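MHP1 (Microbacterium liquefaciens, PDB 2JLN) imports 5-aryl-substituted hydantoins across the membrane by sodium-dependent symport, preferring 5-indolylmethyl hydantoin and 5-benzyl hydantoin. Local coordinates at residues 383-388 with 452-457; 94-99 with 399-404. All blocks are in the same frame, centred on the assembly; numbering follows the deposited sequence.

Interaction 1 of 2, residues 383-388 with 452-457; sequences LVRRRR and FPLFSE
R388 lays its guanidinium flat on one face of the F455 ring, the two planes only 4° apart and their centres separated by 3.8 Å. NH2 sits over the ring toward its rim, 3.3 Å from CG of F455, which makes the stack offset; CZ, 28° off the ring normal, places the charge over the face in a cation-pi contact. The long axes of the two side chains cross at about a right angle. R388 reaches this position because its chain, otherwise fairly extended, bends at chi3 (82°) and folds the planar end over the phenyl group. E459 forms a salt bridge with NH1 of R388, which probably helps to fix the turn of the guanidinium on the ring.

The backbone oxygen of R385 meets the same ring at its edge, near the ring plane, with O 3.2 Å from CE2 of F455. The R385 side chain, extended from CG to NE, runs across L454, where NH1 makes a weak hydrogen bond to the L454 carbonyl oxygen (3.3 Å). Its stronger partner is D380, in a salt bridge through NE. V384 adds an apolar touch, CG1 to CD1 of L454 at 4.2 Å.

R385 to R388 form a type I' beta turn, closed by R388 N bonding to R385 O, just beyond helix 371-384. A turn leaving a transmembrane helix is thus joined to the C-terminal tail through a planar arginine-phenylalanine cation-pi stack.

Interaction 2 of 2, residues 94-99 with 399-404; sequences ARMPFG and GIYTYW
Y403 and M96 share the hydrogen bond that ties 399-404 to 94-99: the Y403 hydroxyl donates to the M96 carbonyl oxygen, OH to O 2.8 Å, nearly in line with the C=O bond (166° at the oxygen). The same hydroxyl takes a weak hydrogen bond from NH2 of R385, so this buried oxygen has partners in both roles.

The aromatic contacts centre on Y401. M96 lies beside this tyrosine, pointing the same way, with its CA over one ring face and its CG 3.8 Å from CE2 of Y401. Bends at chi2 and chi3 keep the thioether close to the phenol, giving an oblique Met-aromatic contact in which SD is 4.9 Å from the ring centroid. I400 folds back over the opposite face of Y401, its CG1 above the ring centre, leaving the phenol between I400 and M96. The Y401 hydroxyl is hydrogen-bonded to the backbone N of S390.

Van der Waals contacts of the backbone add to these. G99 places its CA 3.9 Å from CD1 of Y403, and the R95 carbonyl oxygen lies 3.8 Å from CB of Y401.

R95 turns its guanidinium elsewhere, hydrogen-bonding the L394 carbonyl. The contact lies among helix 371-384, against which M96, P97 and F98 pack, helix 391-394, which meets Y401, and helix 409-423, which meets F98; no strand takes part.

How the interactions relate
The two contacts lie about 11 Å apart, centre to centre, on the same side of the chain's centre and away from the sodium and substrate sites. Their segments alternate along the chain: 94-99, 383-388, 399-404, then 452-457. Both border the end of helix 371-384. R385 joins them, reaching both L454 and the Y403 hydroxyl; I400 on S456 and the edge-to-face rings of W404 and F452 flank this link. Together they bring the loop before helix 104-137, the connection between helices 371-384 and 409-423, and the tail after helix 429-448 into one cluster, consistent with the cytoplasmic end of the transporter, where loops far apart in sequence join.

Interaction 1 of 2, residues 383-388 with 452-457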
# COMPACT_ATOMS: atom_id res chain seq x y z
N LEU A 383 18.11 4.70 13.65
CA LEU A 383 19.00 4.36 14.77
C LEU A 383 20.47 4.31 14.38
O LEU A 383 21.29 5.00 14.97
CB LEU A 383 18.57 3.04 15.41
CG LEU A 383 17.14 3.01 15.95
CD1 LEU A 383 16.75 1.61 16.48
CD2 LEU A 383 17.02 4.06 17.02
N VAL A 384 20.81 3.48 13.39
CA VAL A 384 22.18 3.32 12.91
C VAL A 384 22.80 4.61 12.29
O VAL A 384 23.80 5.10 12.78
CB VAL A 384 22.25 2.17 11.89
CG1 VAL A 384 23.61 2.09 11.24
CG2 VAL A 384 21.90 0.87 12.55
N ARG A 385 22.21 5.16 11.23
CA ARG A 385 22.81 6.30 10.53
C ARG A 385 22.44 7.66 11.12
O ARG A 385 23.08 8.66 10.85
CB ARG A 385 22.47 6.25 9.04
CG ARG A 385 22.75 4.91 8.50
CD ARG A 385 23.07 4.93 7.07
NE ARG A 385 23.09 3.57 6.58
CZ ARG A 385 24.18 2.81 6.49
NH1 ARG A 385 25.34 3.30 6.85
NH2 ARG A 385 24.09 1.56 6.04
N ARG A 386 21.40 7.68 11.94
CA ARG A 386 20.98 8.92 12.56
C ARG A 386 20.54 9.92 11.51
O ARG A 386 20.88 11.11 11.58
CB ARG A 386 22.08 9.47 13.47
CG ARG A 386 22.29 8.58 14.68
CD ARG A 386 23.24 9.16 15.69
NE ARG A 386 23.15 8.43 16.95
CZ ARG A 386 24.04 8.51 17.95
NH1 ARG A 386 25.11 9.29 17.82
NH2 ARG A 386 23.86 7.80 19.06
N ARG A 387 19.78 9.43 10.55
CA ARG A 387 19.20 10.28 9.51
C ARG A 387 20.28 10.89 8.64
O ARG A 387 20.02 11.80 7.90
CB ARG A 387 18.37 11.41 10.14
CG ARG A 387 17.03 10.99 10.67
CD ARG A 387 16.57 11.99 11.72
NE ARG A 387 15.12 11.98 11.91
CZ ARG A 387 14.43 12.87 12.63
NH1 ARG A 387 15.07 13.88 13.25
NH2 ARG A 387 13.11 12.76 12.74
N ARG A 388 21.50 10.38 8.71
CA ARG A 388 22.58 11.01 7.97
C ARG A 388 22.96 10.17 6.73
O ARG A 388 23.72 9.22 6.82
CB ARG A 388 23.77 11.26 8.91
CG ARG A 388 24.87 12.12 8.34
CD ARG A 388 25.59 12.92 9.42
NE ARG A 388 26.62 12.15 10.12
CZ ARG A 388 27.89 12.03 9.71
NH1 ARG A 388 28.29 12.63 8.59
NH2 ARG A 388 28.76 11.32 10.43
N PHE A 452 33.54 -1.41 6.57
CA PHE A 452 33.02 -0.46 5.58
C PHE A 452 32.54 0.78 6.30
O PHE A 452 32.09 0.67 7.43
CB PHE A 452 31.83 -1.06 4.87
CG PHE A 452 32.14 -2.25 4.05
CD1 PHE A 452 31.70 -3.51 4.45
CD2 PHE A 452 32.86 -2.13 2.89
CE1 PHE A 452 31.97 -4.64 3.68
CE2 PHE A 452 33.14 -3.24 2.11
CZ PHE A 452 32.69 -4.50 2.50
N PRO A 453 32.59 1.95 5.65
CA PRO A 453 32.27 3.18 6.37
C PRO A 453 30.77 3.45 6.34
O PRO A 453 30.12 3.07 5.35
CB PRO A 453 33.02 4.25 5.57
CG PRO A 453 33.53 3.56 4.30
CD PRO A 453 32.85 2.22 4.23
N LEU A 454 30.22 4.08 7.38
CA LEU A 454 28.79 4.35 7.47
C LEU A 454 28.41 5.73 6.97
O LEU A 454 27.22 6.02 6.78
CB LEU A 454 28.30 4.24 8.92
CG LEU A 454 28.35 2.91 9.66
CD1 LEU A 454 27.70 3.06 11.02
CD2 LEU A 454 27.73 1.79 8.83
N PHE A 455 29.40 6.61 6.79
CA PHE A 455 29.09 7.97 6.29
C PHE A 455 30.03 8.33 5.17
O PHE A 455 30.99 7.61 4.92
CB PHE A 455 29.11 9.00 7.42
CG PHE A 455 28.22 8.63 8.58
CD1 PHE A 455 28.72 7.91 9.65
CD2 PHE A 455 26.88 8.97 8.58
CE1 PHE A 455 27.91 7.54 10.70
CE2 PHE A 455 26.06 8.60 9.64
CZ PHE A 455 26.58 7.89 10.71
N SER A 456 29.75 9.41 4.44
CA SER A 456 30.62 9.77 3.32
C SER A 456 30.77 11.27 3.10
O SER A 456 29.89 12.07 3.44
CB SER A 456 30.20 9.05 2.03
OG SER A 456 29.55 9.91 1.11
N GLU A 457 31.91 11.66 2.54
CA GLU A 457 32.17 13.06 2.29
C GLU A 457 31.20 13.64 1.25
O GLU A 457 30.81 14.81 1.34
CB GLU A 457 33.61 13.26 1.84
CG GLU A 457 34.63 12.74 2.81
CD GLU A 457 35.98 13.44 2.69
OE1 GLU A 457 36.55 13.47 1.57
OE2 GLU A 457 36.46 13.96 3.72

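Interaction 2 of 2, residues 94-99 with 399-404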
# COMPACT_ATOMS: atom_id res chain seq x y z
N ALA A 94 16.33 1.25 -0.44
CA ALA A 94 16.71 -0.05 0.11
C ALA A 94 18.22 -0.31 -0.06
O ALA A 94 18.81 -1.11 0.66
CB ALA A 94 15.90 -1.15 -0.50
N ARG A 95 18.83 0.41 -0.99
CA ARG A 95 20.25 0.27 -1.26
C ARG A 95 21.05 0.50 -0.02
O ARG A 95 22.16 0.01 0.12
CB ARG A 95 20.66 1.24 -2.35
CG ARG A 95 20.18 0.81 -3.70
CD ARG A 95 20.40 1.86 -4.75
NE ARG A 95 19.70 1.50 -5.97
CZ ARG A 95 19.65 2.26 -7.05
NH1 ARG A 95 20.28 3.42 -7.06
NH2 ARG A 95 18.99 1.85 -8.12
N MET A 96 20.48 1.24 0.91
CA MET A 96 21.17 1.64 2.11
C MET A 96 21.56 0.45 3.01
O MET A 96 22.74 0.14 3.14
CB MET A 96 20.31 2.68 2.85
CG MET A 96 21.07 3.88 3.40
SD MET A 96 20.30 5.49 3.04
CE MET A 96 18.52 5.19 3.16
N PRO A 97 20.59 -0.23 3.65
CA PRO A 97 21.00 -1.32 4.55
C PRO A 97 21.43 -2.59 3.80
O PRO A 97 22.48 -3.14 4.10
CB PRO A 97 19.73 -1.59 5.35
CG PRO A 97 18.63 -1.23 4.42
CD PRO A 97 19.15 0.03 3.77
N PHE A 98 20.63 -3.06 2.84
CA PHE A 98 21.07 -4.16 1.99
C PHE A 98 22.02 -3.53 0.98
O PHE A 98 22.23 -2.32 1.04
CB PHE A 98 19.86 -4.81 1.33
CG PHE A 98 18.76 -5.11 2.30
CD1 PHE A 98 17.65 -4.30 2.38
CD2 PHE A 98 18.86 -6.17 3.16
CE1 PHE A 98 16.65 -4.56 3.28
CE2 PHE A 98 17.86 -6.43 4.08
CZ PHE A 98 16.76 -5.63 4.14
N GLY A 99 22.63 -4.28 0.07
CA GLY A 99 23.52 -3.57 -0.85
C GLY A 99 22.90 -2.64 -1.91
O GLY A 99 21.71 -2.41 -1.98
N GLY A 399 30.51 3.00 -3.98
CA GLY A 399 30.47 4.07 -3.00
C GLY A 399 30.29 3.46 -1.63
O GLY A 399 30.55 2.27 -1.45
N ILE A 400 29.82 4.24 -0.66
CA ILE A 400 29.68 3.71 0.69
C ILE A 400 28.54 2.69 0.90
O ILE A 400 28.35 2.23 2.01
CB ILE A 400 29.57 4.82 1.76
CG1 ILE A 400 28.13 5.34 1.83
CG2 ILE A 400 30.53 5.94 1.46
CD1 ILE A 400 27.91 6.35 2.93
N TYR A 401 27.80 2.35 -0.16
CA TYR A 401 26.68 1.38 -0.07
C TYR A 401 26.92 0.13 -0.93
O TYR A 401 25.98 -0.62 -1.21
CB TYR A 401 25.36 2.02 -0.49
CG TYR A 401 25.00 3.22 0.35
CD1 TYR A 401 24.64 4.42 -0.25
CD2 TYR A 401 25.05 3.16 1.74
CE1 TYR A 401 24.34 5.53 0.52
CE2 TYR A 401 24.74 4.26 2.52
CZ TYR A 401 24.38 5.44 1.90
OH TYR A 401 24.08 6.55 2.66
N THR A 402 28.16 -0.09 -1.35
CA THR A 402 28.48 -1.19 -2.24
C THR A 402 28.77 -2.45 -1.45
O THR A 402 28.47 -3.55 -1.92
CB THR A 402 29.66 -0.88 -3.20
OG1 THR A 402 29.52 0.42 -3.77
CG2 THR A 402 29.67 -1.85 -4.34
N TYR A 403 29.34 -2.30 -0.25
CA TYR A 403 29.74 -3.43 0.59
C TYR A 403 30.55 -4.48 -0.19
O TYR A 403 31.43 -4.12 -0.96
CB TYR A 403 28.52 -4.08 1.26
CG TYR A 403 27.67 -3.09 2.03
CD1 TYR A 403 26.55 -2.51 1.44
CD2 TYR A 403 27.98 -2.73 3.34
CE1 TYR A 403 25.77 -1.60 2.13
CE2 TYR A 403 27.21 -1.83 4.03
CZ TYR A 403 26.11 -1.26 3.42
OH TYR A 403 25.31 -0.37 4.08
N TRP A 404 30.24 -5.76 0.01
CA TRP A 404 30.96 -6.82 -0.70
C TRP A 404 30.46 -6.97 -2.13
O TRP A 404 29.53 -7.72 -2.40
CB TRP A 404 30.82 -8.17 0.03
CG TRP A 404 31.50 -8.24 1.35
CD1 TRP A 404 32.80 -8.53 1.58
CD2 TRP A 404 30.90 -8.05 2.64
NE1 TRP A 404 33.07 -8.52 2.93
CE2 TRP A 404 31.91 -8.22 3.60
CE3 TRP A 404 29.61 -7.74 3.07
CZ2 TRP A 404 31.68 -8.09 4.96
CZ3 TRP A 404 29.39 -7.61 4.44
CH2 TRP A 404 30.41 -7.78 5.36